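Local coordinates for protein AA9 family lytic polysaccharide monooxygenase cel61B (Hypocrea jecorina, PDB 2VTC) that oxidatively cleaves glycosidic bonds in crystalline and amorphous cellulose, using an active-site copper, a reducing agent and O2 or H2O2 as cosubstrate, at residues Ile137-Ile142 / Tyr239-Pro244; Tyr110-Thr115 / Gln147-Gln152; Leu181-Ala186 / Ile228-Tyr233; Val114-Glu119 / Arg177-Ala182; Gly104-Pro109 / Asp153-Gly158. One frame throughout, in Å; residues are numbered along the deposited sequence.

Interaction 1 (Ile137-Ile142 / Tyr239-Pro244); sequences IQEAGI and YTIPGP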
# COMPACT_ATOMS: atom_id res chain seq x y z
N ILE A 137 -4.50 -1.95 -8.95
CA ILE A 137 -3.73 -1.61 -10.16
C ILE A 137 -2.41 -2.39 -10.30
O ILE A 137 -1.73 -2.28 -11.33
CB ILE A 137 -3.47 -0.07 -10.28
CG1 ILE A 137 -2.63 0.45 -9.09
CG2 ILE A 137 -4.81 0.66 -10.43
CD1 ILE A 137 -1.89 1.74 -9.36
N GLN A 138 -2.06 -3.15 -9.27
CA GLN A 138 -0.84 -3.98 -9.28
C GLN A 138 -0.99 -5.16 -8.32
O GLN A 138 -1.52 -5.01 -7.22
CB GLN A 138 0.38 -3.12 -8.93
CG GLN A 138 1.75 -3.85 -8.82
CD GLN A 138 1.96 -4.52 -7.46
OE1 GLN A 138 1.57 -4.00 -6.40
NE2 GLN A 138 2.61 -5.70 -7.48
N GLU A 139 -0.55 -6.34 -8.75
CA GLU A 139 -0.46 -7.48 -7.84
C GLU A 139 0.67 -8.43 -8.27
O GLU A 139 0.92 -8.62 -9.47
CB GLU A 139 -1.79 -8.25 -7.73
CG GLU A 139 -2.29 -8.87 -9.05
CD GLU A 139 -3.56 -9.68 -8.92
OE1 GLU A 139 -4.12 -9.78 -7.79
OE2 GLU A 139 -4.00 -10.24 -9.96
N ALA A 140 1.35 -8.99 -7.29
CA ALA A 140 2.43 -9.96 -7.57
C ALA A 140 2.46 -10.96 -6.44
O ALA A 140 2.39 -10.60 -5.26
CB ALA A 140 3.77 -9.25 -7.72
N GLY A 141 2.59 -12.24 -6.80
CA GLY A 141 2.54 -13.32 -5.81
C GLY A 141 3.82 -14.15 -5.81
O GLY A 141 4.91 -13.60 -5.61
N ILE A 142 3.66 -15.46 -6.01
CA ILE A 142 4.80 -16.41 -6.04
C ILE A 142 5.06 -16.85 -7.49
O ILE A 142 4.11 -17.05 -8.25
CB ILE A 142 4.51 -17.64 -5.13
CG1 ILE A 142 5.79 -18.47 -4.89
CG2 ILE A 142 3.38 -18.52 -5.69
CD1 ILE A 142 5.63 -19.56 -3.86
N TYR A 239 -1.84 -20.26 -6.40
CA TYR A 239 -2.06 -19.28 -5.33
C TYR A 239 -3.04 -18.19 -5.78
O TYR A 239 -2.86 -17.60 -6.85
CB TYR A 239 -0.74 -18.65 -4.88
CG TYR A 239 -0.88 -17.61 -3.78
CD1 TYR A 239 -1.20 -17.98 -2.47
CD2 TYR A 239 -0.70 -16.25 -4.06
CE1 TYR A 239 -1.34 -17.02 -1.46
CE2 TYR A 239 -0.84 -15.28 -3.07
CZ TYR A 239 -1.15 -15.68 -1.77
OH TYR A 239 -1.30 -14.74 -0.78
N THR A 240 -4.05 -17.90 -4.96
CA THR A 240 -5.03 -16.85 -5.27
C THR A 240 -4.59 -15.59 -4.51
O THR A 240 -4.72 -15.51 -3.29
CB THR A 240 -6.44 -17.25 -4.83
OG1 THR A 240 -6.82 -18.48 -5.47
CG2 THR A 240 -7.47 -16.16 -5.18
N ILE A 241 -4.06 -14.61 -5.24
CA ILE A 241 -3.64 -13.36 -4.63
C ILE A 241 -4.89 -12.69 -4.03
O ILE A 241 -5.90 -12.55 -4.73
CB ILE A 241 -2.94 -12.42 -5.64
CG1 ILE A 241 -1.72 -13.12 -6.26
CG2 ILE A 241 -2.51 -11.12 -4.92
CD1 ILE A 241 -1.09 -12.39 -7.45
N PRO A 242 -4.84 -12.30 -2.75
CA PRO A 242 -6.03 -11.70 -2.12
C PRO A 242 -6.51 -10.37 -2.75
O PRO A 242 -5.75 -9.69 -3.45
CB PRO A 242 -5.57 -11.43 -0.68
CG PRO A 242 -4.46 -12.42 -0.44
CD PRO A 242 -3.74 -12.45 -1.78
N GLY A 243 -7.74 -10.01 -2.44
CA GLY A 243 -8.30 -8.73 -2.90
C GLY A 243 -9.08 -8.89 -4.20
O GLY A 243 -9.07 -9.92 -4.83
N PRO A 244 -9.77 -7.82 -4.61
CA PRO A 244 -10.56 -7.82 -5.84
C PRO A 244 -9.70 -7.82 -7.11
O PRO A 244 -8.46 -7.69 -7.05
CB PRO A 244 -11.37 -6.52 -5.72
CG PRO A 244 -10.50 -5.61 -4.86
CD PRO A 244 -9.83 -6.54 -3.87
O HOH W 1 -6.02 -12.05 -7.47
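Glu139 is the first residue of 137-142 to meet the loop 239-244, and its side chain lies obliquely over that of Ile241. CG of Glu139 is tucked between the backbone N and the carbonyl carbon; this chi1 of 61° brings CG 4.0 Å from Ile241 CD1, and the extended chain beyond it carries Glu139 OE1 to within 3.6 Å of Ile241 CG2. A water ties the two segments together, donating to Glu139 OE1 at 3.0 Å and to Ile241 O at 2.8 Å. Lys136 forms a salt bridge with the same OE1 and also bonds to the carbonyls of Pro242 and Pro244. Glu139 follows directly on a classic beta bulge, where Ile137 and Gln138 both face Thr115; strand 133-143 belongs to the AA9 beta-sandwich, and the C-terminal loop passes beside it. Ala140 turns its CB away and offers backbone instead. At Gly141 the amide N sits 3.7 Å from Ile241 CD1, the methyl lying against a main chain that has no side chain to push it off. Ile142 ends the walk with CG2 packed 4.2 Å from CB of Tyr239, whose hydroxyl bonds to Gly227 O and whose ring meets Trp149 edge-to-face.

Interaction 2 (Tyr110-Thr115 / Gln147-Gln152); sequences YGPIVT and QVWAQQ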
# COMPACT_ATOMS: atom_id res chain seq x y z
N TYR A 110 8.39 -13.97 2.56
CA TYR A 110 7.18 -14.68 2.14
C TYR A 110 5.97 -13.75 1.97
O TYR A 110 5.59 -13.05 2.92
CB TYR A 110 6.79 -15.74 3.16
CG TYR A 110 7.79 -16.87 3.36
CD1 TYR A 110 7.71 -18.03 2.58
CD2 TYR A 110 8.78 -16.79 4.33
CE1 TYR A 110 8.60 -19.09 2.78
CE2 TYR A 110 9.69 -17.84 4.53
CZ TYR A 110 9.59 -18.98 3.74
OH TYR A 110 10.47 -20.03 3.92
N GLY A 111 5.35 -13.78 0.80
CA GLY A 111 4.08 -13.08 0.60
C GLY A 111 3.98 -12.21 -0.63
O GLY A 111 5.00 -11.77 -1.20
N PRO A 112 2.72 -11.91 -1.02
CA PRO A 112 2.46 -11.08 -2.19
C PRO A 112 2.54 -9.57 -1.92
O PRO A 112 2.60 -9.13 -0.76
CB PRO A 112 1.02 -11.44 -2.55
CG PRO A 112 0.36 -11.68 -1.19
CD PRO A 112 1.48 -12.37 -0.38
N ILE A 113 2.51 -8.81 -3.00
CA ILE A 113 2.54 -7.34 -2.96
C ILE A 113 1.41 -6.84 -3.85
O ILE A 113 1.29 -7.29 -5.00
CB ILE A 113 3.90 -6.79 -3.47
CG1 ILE A 113 5.05 -7.35 -2.61
CG2 ILE A 113 3.89 -5.26 -3.50
CD1 ILE A 113 6.42 -6.79 -2.95
N VAL A 114 0.57 -5.94 -3.31
CA VAL A 114 -0.56 -5.39 -4.09
C VAL A 114 -0.60 -3.86 -3.90
O VAL A 114 -0.19 -3.34 -2.85
CB VAL A 114 -1.92 -6.01 -3.65
CG1 VAL A 114 -1.99 -7.53 -3.95
CG2 VAL A 114 -2.18 -5.76 -2.14
N THR A 115 -1.08 -3.16 -4.93
CA THR A 115 -1.26 -1.70 -4.87
C THR A 115 -2.64 -1.32 -5.42
O THR A 115 -3.09 -1.86 -6.44
CB THR A 115 -0.16 -0.94 -5.64
OG1 THR A 115 1.11 -1.46 -5.24
CG2 THR A 115 -0.16 0.56 -5.33
N GLN A 147 9.50 -20.83 -6.80
CA GLN A 147 8.91 -20.75 -5.44
C GLN A 147 9.32 -19.48 -4.66
O GLN A 147 9.24 -19.45 -3.41
CB GLN A 147 9.16 -22.04 -4.62
CG GLN A 147 8.52 -23.29 -5.23
CD GLN A 147 7.00 -23.34 -5.13
OE1 GLN A 147 6.44 -23.39 -4.03
NE2 GLN A 147 6.33 -23.38 -6.28
N VAL A 148 9.71 -18.45 -5.40
CA VAL A 148 10.14 -17.17 -4.81
C VAL A 148 9.02 -16.14 -4.87
O VAL A 148 8.43 -15.90 -5.92
CB VAL A 148 11.41 -16.60 -5.51
CG1 VAL A 148 11.81 -15.26 -4.91
CG2 VAL A 148 12.57 -17.55 -5.31
N TRP A 149 8.76 -15.54 -3.71
CA TRP A 149 7.69 -14.52 -3.57
C TRP A 149 8.11 -13.11 -3.97
O TRP A 149 9.28 -12.73 -3.91
CB TRP A 149 7.22 -14.48 -2.11
CG TRP A 149 6.43 -15.64 -1.70
CD1 TRP A 149 6.89 -16.78 -1.05
CD2 TRP A 149 5.02 -15.82 -1.86
NE1 TRP A 149 5.84 -17.64 -0.82
CE2 TRP A 149 4.68 -17.08 -1.30
CE3 TRP A 149 4.01 -15.04 -2.44
CZ2 TRP A 149 3.37 -17.58 -1.32
CZ3 TRP A 149 2.70 -15.53 -2.44
CH2 TRP A 149 2.38 -16.77 -1.86
N ALA A 150 7.11 -12.31 -4.35
CA ALA A 150 7.32 -10.89 -4.62
C ALA A 150 8.10 -10.19 -3.49
O ALA A 150 8.95 -9.34 -3.77
CB ALA A 150 5.97 -10.18 -4.86
N GLN A 151 7.83 -10.54 -2.24
CA GLN A 151 8.53 -9.87 -1.12
C GLN A 151 10.04 -10.17 -1.06
O GLN A 151 10.84 -9.33 -0.67
CB GLN A 151 7.83 -10.12 0.20
CG GLN A 151 6.61 -9.16 0.39
CD GLN A 151 5.83 -9.43 1.64
OE1 GLN A 151 6.36 -9.35 2.75
NE2 GLN A 151 4.55 -9.76 1.49
N GLN A 152 10.43 -11.38 -1.50
CA GLN A 152 11.86 -11.67 -1.68
C GLN A 152 12.46 -10.80 -2.79
O GLN A 152 13.57 -10.27 -2.65
CB GLN A 152 12.08 -13.18 -1.92
CG GLN A 152 13.55 -13.60 -2.11
CD GLN A 152 14.45 -13.23 -0.95
OE1 GLN A 152 15.36 -12.42 -1.10
NE2 GLN A 152 14.21 -13.82 0.21
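Trp149 carries its indole beside its own backbone N, opposite the carbonyl carbon (chi1 -72°), laying one ring face along Tyr110 and Gly111. The Gly111 amide N lies over that face, 3.3 Å from Trp149 CG, while Tyr110 CA directs an off-centre CH-pi contact at the five-membered ring. Tyr110's own ring swings past obliquely, with Trp149 NE1 at its edge, close to the ring plane, 3.9 Å from Tyr110 CD1. Pro112 runs alongside the indole, CD 4.0 Å from Trp149 CZ3. Gln151 is extended beyond CG (chi2 176°), which carries its amide to the Pro112 carbonyl: NE2 donates to Pro112 O at 3.0 Å, coming from above the carbonyl plane. Its backbone N donates a longer bond of 3.3 Å to Gly111 O. One residue grips two successive carbonyls of the loop. Further along, Ile113 CG1 touches Ala150 CB at 3.7 Å and also Gln151 CG. Apart from the partly exposed Tyr110, the touching residues are buried, where strand 113-119 begins and helix 150-156 starts just after its N-cap residue, Trp149. The amide OE1 of Gln151 accepts from Trp106 NE1 and the side chain touches His108, which makes Gln151 a second-shell residue of the AA9 histidine-brace copper site.

Interaction 3 (Leu181-Ala186 / Ile228-Tyr233); sequences LAAHGA and ILFNPY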
# COMPACT_ATOMS: atom_id res chain seq x y z
N LEU A 181 1.73 -8.10 2.08
CA LEU A 181 1.02 -9.05 2.94
C LEU A 181 2.03 -10.14 3.33
O LEU A 181 2.18 -11.13 2.59
CB LEU A 181 -0.17 -9.68 2.23
CG LEU A 181 -1.35 -8.71 1.94
CD1 LEU A 181 -1.06 -7.96 0.65
CD2 LEU A 181 -2.63 -9.50 1.83
N ALA A 182 2.71 -9.94 4.46
CA ALA A 182 3.78 -10.88 4.90
C ALA A 182 3.13 -12.15 5.45
O ALA A 182 2.30 -12.13 6.40
CB ALA A 182 4.72 -10.20 5.93
N ALA A 183 3.51 -13.28 4.83
CA ALA A 183 2.77 -14.51 4.97
C ALA A 183 3.48 -15.63 5.76
O ALA A 183 2.97 -16.73 5.80
CB ALA A 183 2.36 -15.04 3.56
N HIS A 184 4.62 -15.32 6.37
CA HIS A 184 5.36 -16.34 7.18
C HIS A 184 4.49 -17.02 8.24
O HIS A 184 4.72 -18.21 8.59
CB HIS A 184 6.63 -15.77 7.80
CG HIS A 184 6.44 -14.43 8.43
ND1 HIS A 184 6.33 -14.25 9.79
CD2 HIS A 184 6.34 -13.19 7.88
CE1 HIS A 184 6.17 -12.97 10.06
NE2 HIS A 184 6.17 -12.30 8.92
N GLY A 185 3.50 -16.29 8.78
CA GLY A 185 2.56 -16.82 9.76
C GLY A 185 1.16 -17.17 9.26
O GLY A 185 0.26 -17.45 10.05
N ALA A 186 0.97 -17.15 7.94
CA ALA A 186 -0.36 -17.28 7.34
C ALA A 186 -1.06 -18.64 7.49
O ALA A 186 -2.26 -18.78 7.20
CB ALA A 186 -0.28 -16.87 5.85
N ILE A 228 -5.07 -15.64 2.13
CA ILE A 228 -4.86 -15.03 3.45
C ILE A 228 -4.50 -16.11 4.49
O ILE A 228 -3.57 -15.92 5.30
CB ILE A 228 -6.14 -14.26 3.94
CG1 ILE A 228 -6.40 -13.02 3.06
CG2 ILE A 228 -6.07 -13.92 5.47
CD1 ILE A 228 -5.32 -11.93 3.08
N LEU A 229 -5.23 -17.21 4.41
CA LEU A 229 -5.03 -18.37 5.30
C LEU A 229 -4.58 -19.58 4.46
O LEU A 229 -5.38 -20.18 3.75
CB LEU A 229 -6.33 -18.70 6.02
CG LEU A 229 -6.34 -19.88 7.02
CD1 LEU A 229 -5.49 -19.55 8.24
CD2 LEU A 229 -7.76 -20.24 7.40
N PHE A 230 -3.28 -19.86 4.53
CA PHE A 230 -2.66 -20.89 3.68
C PHE A 230 -1.30 -21.26 4.22
O PHE A 230 -0.70 -20.53 5.02
CB PHE A 230 -2.55 -20.40 2.21
CG PHE A 230 -1.41 -19.45 1.97
CD1 PHE A 230 -0.23 -19.88 1.36
CD2 PHE A 230 -1.51 -18.11 2.35
CE1 PHE A 230 0.84 -19.03 1.16
CE2 PHE A 230 -0.46 -17.23 2.14
CZ PHE A 230 0.73 -17.67 1.53
N ASN A 231 -0.77 -22.40 3.77
CA ASN A 231 0.52 -22.87 4.25
C ASN A 231 1.65 -22.42 3.33
O ASN A 231 1.73 -22.87 2.19
CB ASN A 231 0.49 -24.41 4.37
CG ASN A 231 1.74 -24.98 5.00
OD1 ASN A 231 2.62 -24.25 5.46
ND2 ASN A 231 1.83 -26.32 5.01
N PRO A 232 2.54 -21.52 3.80
CA PRO A 232 3.66 -21.08 2.96
C PRO A 232 4.87 -22.02 2.95
O PRO A 232 5.82 -21.79 2.21
CB PRO A 232 4.05 -19.74 3.60
CG PRO A 232 3.75 -19.97 5.08
CD PRO A 232 2.54 -20.85 5.12
N TYR A 233 4.83 -23.07 3.75
CA TYR A 233 6.00 -23.92 3.97
C TYR A 233 5.86 -25.27 3.28
O TYR A 233 6.26 -26.31 3.82
CB TYR A 233 6.25 -24.09 5.47
CG TYR A 233 6.52 -22.77 6.17
CD1 TYR A 233 7.54 -21.93 5.72
CD2 TYR A 233 5.77 -22.37 7.27
CE1 TYR A 233 7.79 -20.71 6.34
CE2 TYR A 233 6.02 -21.14 7.91
CZ TYR A 233 7.04 -20.32 7.43
OH TYR A 233 7.34 -19.11 8.03
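The type I turn Ala183-Ala186 carries His184, which probably takes part in O2 binding as in related enzymes, and 228-233 backs this turn. Pro232 CG presses against Ala183 O at 3.4 Å; the same carbon stands over the centre of the Tyr233 ring. That ring's hydroxyl reaches the turn: Tyr233 OH lies 2.8 Å from His184 O, at best a weak bond that is not settled. Asn231 OD1 accepts from Tyr233 N at 3.0 Å, an Asx turn that folds the loop where Tyr233 departs. On the other flank Phe230 N donates to Ala186 O at 3.1 Å, approaching 55° out of the carbonyl plane, and Leu229 CA adds a CA-H...O contact to the same oxygen. Phe230 has its CG between the backbone N and the carbonyl carbon (chi1 79°), which swings the ring against the turn; Ala183 CB touches CZ of Phe230 at 3.7 Å and Ala186 CB touches CE2 of that ring at the same distance. Leu181 CD2 extends the apolar patch to Ile228 CD1, 3.8 Å apart. Beyond the turn, His184 stacks on the copper ligand His108 and touches Gln193, which puts this turn in the second shell of the AA9 copper centre.

Interaction 4 (Val114-Glu119 / Arg177-Ala182); sequences VTYVVE and RHELLA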
# COMPACT_ATOMS: atom_id res chain seq x y z
N VAL A 114 0.57 -5.94 -3.31
CA VAL A 114 -0.56 -5.39 -4.09
C VAL A 114 -0.60 -3.86 -3.90
O VAL A 114 -0.19 -3.34 -2.85
CB VAL A 114 -1.92 -6.01 -3.65
CG1 VAL A 114 -1.99 -7.53 -3.95
CG2 VAL A 114 -2.18 -5.76 -2.14
N THR A 115 -1.08 -3.16 -4.93
CA THR A 115 -1.26 -1.70 -4.87
C THR A 115 -2.64 -1.32 -5.42
O THR A 115 -3.09 -1.86 -6.44
CB THR A 115 -0.16 -0.94 -5.64
OG1 THR A 115 1.11 -1.46 -5.24
CG2 THR A 115 -0.16 0.56 -5.33
N TYR A 116 -3.28 -0.38 -4.73
CA TYR A 116 -4.63 0.08 -5.11
C TYR A 116 -4.60 1.60 -5.31
O TYR A 116 -3.68 2.30 -4.82
CB TYR A 116 -5.64 -0.23 -4.00
CG TYR A 116 -5.79 -1.70 -3.62
CD1 TYR A 116 -6.80 -2.49 -4.17
CD2 TYR A 116 -4.92 -2.28 -2.68
CE1 TYR A 116 -6.92 -3.85 -3.84
CE2 TYR A 116 -5.04 -3.62 -2.33
CZ TYR A 116 -6.05 -4.39 -2.90
OH TYR A 116 -6.19 -5.72 -2.53
N VAL A 117 -5.63 2.10 -6.00
CA VAL A 117 -5.84 3.55 -6.13
C VAL A 117 -7.31 3.90 -5.84
O VAL A 117 -8.19 3.08 -6.07
CB VAL A 117 -5.40 4.06 -7.53
CG1 VAL A 117 -6.22 3.43 -8.63
CG2 VAL A 117 -5.39 5.60 -7.61
N VAL A 118 -7.53 5.08 -5.28
CA VAL A 118 -8.87 5.60 -5.04
C VAL A 118 -8.89 7.09 -5.40
O VAL A 118 -7.92 7.82 -5.16
CB VAL A 118 -9.26 5.46 -3.56
CG1 VAL A 118 -8.47 6.43 -2.74
CG2 VAL A 118 -10.71 5.75 -3.37
N GLU A 119 -10.03 7.54 -5.93
CA GLU A 119 -10.22 8.97 -6.17
C GLU A 119 -10.79 9.70 -4.95
O GLU A 119 -11.56 9.13 -4.17
CB GLU A 119 -11.11 9.19 -7.41
CG GLU A 119 -11.11 10.66 -7.88
CD GLU A 119 -11.98 10.91 -9.11
OE1 GLU A 119 -12.52 9.96 -9.71
OE2 GLU A 119 -12.11 12.12 -9.47
N ARG A 177 -2.60 3.16 -2.39
CA ARG A 177 -2.46 2.32 -1.20
C ARG A 177 -1.61 1.12 -1.58
O ARG A 177 -2.09 0.23 -2.29
CB ARG A 177 -3.85 1.91 -0.69
CG ARG A 177 -3.92 0.99 0.53
CD ARG A 177 -5.37 0.56 0.74
NE ARG A 177 -5.46 -0.29 1.93
CZ ARG A 177 -5.15 -1.60 1.92
NH1 ARG A 177 -4.77 -2.21 0.78
NH2 ARG A 177 -5.23 -2.28 3.07
N HIS A 178 -0.35 1.15 -1.13
CA HIS A 178 0.67 0.15 -1.47
C HIS A 178 0.82 -0.80 -0.28
O HIS A 178 1.01 -0.33 0.86
CB HIS A 178 1.98 0.89 -1.76
CG HIS A 178 3.14 -0.01 -2.06
ND1 HIS A 178 3.14 -0.92 -3.10
CD2 HIS A 178 4.36 -0.12 -1.47
CE1 HIS A 178 4.30 -1.57 -3.11
NE2 HIS A 178 5.05 -1.10 -2.14
N GLU A 179 0.73 -2.13 -0.50
CA GLU A 179 0.58 -3.04 0.63
C GLU A 179 1.36 -4.34 0.50
O GLU A 179 1.26 -5.02 -0.51
CB GLU A 179 -0.89 -3.37 0.83
CG GLU A 179 -1.21 -4.25 2.04
CD GLU A 179 -2.70 -4.48 2.16
OE1 GLU A 179 -3.38 -4.61 1.09
OE2 GLU A 179 -3.23 -4.53 3.31
N LEU A 180 2.10 -4.69 1.55
CA LEU A 180 2.80 -5.98 1.62
C LEU A 180 2.00 -6.87 2.53
O LEU A 180 1.61 -6.47 3.64
CB LEU A 180 4.22 -5.81 2.18
CG LEU A 180 5.07 -4.68 1.59
CD1 LEU A 180 6.46 -4.61 2.25
CD2 LEU A 180 5.22 -4.76 0.12
N LEU A 181 1.73 -8.10 2.08
CA LEU A 181 1.02 -9.05 2.94
C LEU A 181 2.03 -10.14 3.33
O LEU A 181 2.18 -11.13 2.59
CB LEU A 181 -0.17 -9.68 2.23
CG LEU A 181 -1.35 -8.71 1.94
CD1 LEU A 181 -1.06 -7.96 0.65
CD2 LEU A 181 -2.63 -9.50 1.83
N ALA A 182 2.71 -9.94 4.46
CA ALA A 182 3.78 -10.88 4.90
C ALA A 182 3.13 -12.15 5.45
O ALA A 182 2.30 -12.13 6.40
CB ALA A 182 4.72 -10.20 5.93
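Tyr116 and Arg177 run side by side, ring and guanidinium planes 67° apart. NH1 of Arg177 comes 3.4 Å from Tyr116 CE2, oblique to the ring, whereas that carbon lies at the edge of the guanidinium. Glu179 OE1 sits at the tyrosine ring edge, near its plane, 3.9 Å from CE2. The imidazole of His178 has Thr115 OG1 at its edge, in plane; ND1 donates to this oxygen at 3.0 Å, while Phe99 stacks on the ring and Trp101 NE1 pairs with NE2. Thr115 OG1 also bonds to Gln138 OE1.

Arg177 and Glu179 form an end-on, two-nitrogen salt bridge along one strand: NH1 to OE1 of Glu179 at 2.8 Å and NH2 to OE2 at 3.0 Å, both met from above the carboxylate plane. Glu179 is extended through CD, with CG on the far side from its backbone N (chi1 -176°). Tyr221 OH bonds to both Glu179 OE1 and Tyr116 OH, and Val77 O takes Arg177 NE, so these buried charges are held on several sides. Val114 CG2 packs 3.7 Å from Leu181 CD1. In the backbone, Val114-Glu179 and Tyr116-Arg177 are hydrogen-bonded antiparallel pairs with the non-hydrogen-bonded pair Thr115-His178 between them. The segment axes run at 160°: these are neighbouring core strands of the AA9 beta-sandwich.

Interaction 5 (Gly104-Pro109 / Asp153-Gly158); sequences GVWPHP and DLINQG. With NI (nickel (II) ion), chain E.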
# COMPACT_ATOMS: atom_id res chain seq x y z
N GLY A 104 15.34 -0.01 7.52
CA GLY A 104 16.15 -1.22 7.41
C GLY A 104 15.71 -2.12 6.26
O GLY A 104 14.67 -1.91 5.65
N VAL A 105 16.53 -3.13 5.96
CA VAL A 105 16.18 -4.16 4.97
C VAL A 105 14.85 -4.84 5.34
O VAL A 105 14.61 -5.17 6.50
CB VAL A 105 17.33 -5.21 4.83
CG1 VAL A 105 17.00 -6.23 3.75
CG2 VAL A 105 18.64 -4.49 4.48
N TRP A 106 13.97 -5.01 4.35
CA TRP A 106 12.70 -5.68 4.60
C TRP A 106 12.89 -7.13 5.13
O TRP A 106 13.56 -7.94 4.48
CB TRP A 106 11.79 -5.64 3.36
CG TRP A 106 10.43 -6.27 3.57
CD1 TRP A 106 9.97 -7.43 3.01
CD2 TRP A 106 9.36 -5.77 4.39
NE1 TRP A 106 8.70 -7.69 3.42
CE2 TRP A 106 8.29 -6.69 4.27
CE3 TRP A 106 9.19 -4.63 5.19
CZ2 TRP A 106 7.06 -6.52 4.94
CZ3 TRP A 106 7.97 -4.47 5.87
CH2 TRP A 106 6.93 -5.41 5.74
N PRO A 107 12.34 -7.44 6.33
CA PRO A 107 12.51 -8.74 7.04
C PRO A 107 11.94 -10.07 6.47
O PRO A 107 12.10 -11.09 7.13
CB PRO A 107 12.12 -8.45 8.48
CG PRO A 107 11.18 -7.30 8.36
CD PRO A 107 11.60 -6.48 7.17
N HIS A 108 11.11 -10.08 5.43
CA HIS A 108 9.82 -10.81 5.40
C HIS A 108 9.82 -11.32 3.95
O HIS A 108 9.36 -10.62 3.05
CB HIS A 108 8.54 -10.03 5.70
CG HIS A 108 8.36 -9.73 7.15
ND1 HIS A 108 8.72 -10.60 8.16
CD2 HIS A 108 7.84 -8.64 7.77
CE1 HIS A 108 8.46 -10.05 9.33
NE2 HIS A 108 7.91 -8.86 9.12
N PRO A 109 10.44 -12.49 3.70
CA PRO A 109 10.60 -12.96 2.31
C PRO A 109 9.39 -13.70 1.73
O PRO A 109 9.39 -14.00 0.53
CB PRO A 109 11.80 -13.92 2.43
CG PRO A 109 11.61 -14.55 3.76
CD PRO A 109 11.09 -13.41 4.66
N ASP A 153 11.71 -10.61 -3.88
CA ASP A 153 12.14 -9.70 -4.94
C ASP A 153 12.31 -8.28 -4.43
O ASP A 153 13.27 -7.60 -4.81
CB ASP A 153 11.21 -9.77 -6.16
CG ASP A 153 11.26 -11.13 -6.85
OD1 ASP A 153 12.30 -11.82 -6.71
OD2 ASP A 153 10.28 -11.50 -7.52
N LEU A 154 11.43 -7.84 -3.53
CA LEU A 154 11.56 -6.50 -2.93
C LEU A 154 12.89 -6.35 -2.19
O LEU A 154 13.62 -5.37 -2.38
CB LEU A 154 10.38 -6.24 -1.98
CG LEU A 154 10.37 -4.97 -1.14
CD1 LEU A 154 10.13 -3.76 -2.01
CD2 LEU A 154 9.29 -5.09 -0.07
N ILE A 155 13.22 -7.35 -1.37
CA ILE A 155 14.47 -7.37 -0.60
C ILE A 155 15.66 -7.29 -1.56
O ILE A 155 16.58 -6.48 -1.36
CB ILE A 155 14.57 -8.63 0.29
CG1 ILE A 155 13.48 -8.62 1.36
CG2 ILE A 155 15.98 -8.74 0.94
CD1 ILE A 155 13.20 -9.96 2.03
N ASN A 156 15.62 -8.11 -2.62
CA ASN A 156 16.68 -8.15 -3.64
C ASN A 156 16.77 -6.91 -4.56
O ASN A 156 17.75 -6.76 -5.31
CB ASN A 156 16.57 -9.44 -4.48
CG ASN A 156 16.71 -10.72 -3.64
OD1 ASN A 156 17.40 -10.74 -2.61
ND2 ASN A 156 16.05 -11.77 -4.07
N GLN A 157 15.76 -6.04 -4.51
CA GLN A 157 15.77 -4.80 -5.30
C GLN A 157 16.04 -3.56 -4.43
O GLN A 157 15.70 -2.43 -4.81
CB GLN A 157 14.45 -4.59 -6.04
CG GLN A 157 14.10 -5.60 -7.12
CD GLN A 157 12.60 -5.62 -7.45
OE1 GLN A 157 11.80 -4.81 -6.92
NE2 GLN A 157 12.21 -6.54 -8.32
N GLY A 158 16.63 -3.78 -3.26
CA GLY A 158 17.00 -2.68 -2.36
C GLY A 158 15.80 -2.02 -1.71
O GLY A 158 15.81 -0.80 -1.49
NI NI E . 7.60 -7.25 10.36
O HOH W 2 9.35 -7.65 11.53
O HOH W 3 6.78 -7.91 10.96
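The loop 104-109 passes the last turn of helix 150-156 most closely at Trp106 and Ile155, whose CA atoms are 5.7 Å apart. It is the AA9 loop carrying one histidine of the histidine brace, and the helix beside it ends in a Schellman motif with Gly158 as C-prime residue. With chi1 at -178°, the Trp106 side chain extends away from its own N, which brings the indole against Leu154 and Ile155. Leu154 CD2 then lies over one face, a CH-pi contact 4.2 Å from the centroid of the Trp106 five-membered ring, while Pro107 CD and His108 CD2 cover the opposite face. Ile155 CG1 meets the indole at its edge and nears Trp106 O at 3.2 Å. The isoleucine's CD1 reaches Pro109 CA at 4.0 Å, and its CG2 touches Val105 CG1 at 3.9 Å. Beyond Trp106, His108 turns its imidazole away from the helix to the metal, where His20 and Tyr195 are further ligands; His108 NE2 binds the nickel ion at 2.1 Å.

Interactions 2 and 5 share helix 150-156 and meet at Gln151, whose OE1 lies 2.9 Å from Trp106 NE1; its NE2 is also 2.9 Å from Leu181 O, which brings in interactions 3 and 4. Those two share Leu181 and Ala182 on strand 172-182, whose Leu180 CD1 packs 3.4 Å from Trp106 CZ2. Interactions 3 and 5 supply His184 and His108; the His184 side chain comes about 5 Å from the nickel ion occupying the copper site. Interaction 1, about 18 Å centre to centre from interaction 5, touches the other three: Gly141 O is 2.8 Å from Ala150 N of interaction 2, and Gln138 OE1 is 2.8 Å from Thr115 OG1, which interactions 2 and 4 share.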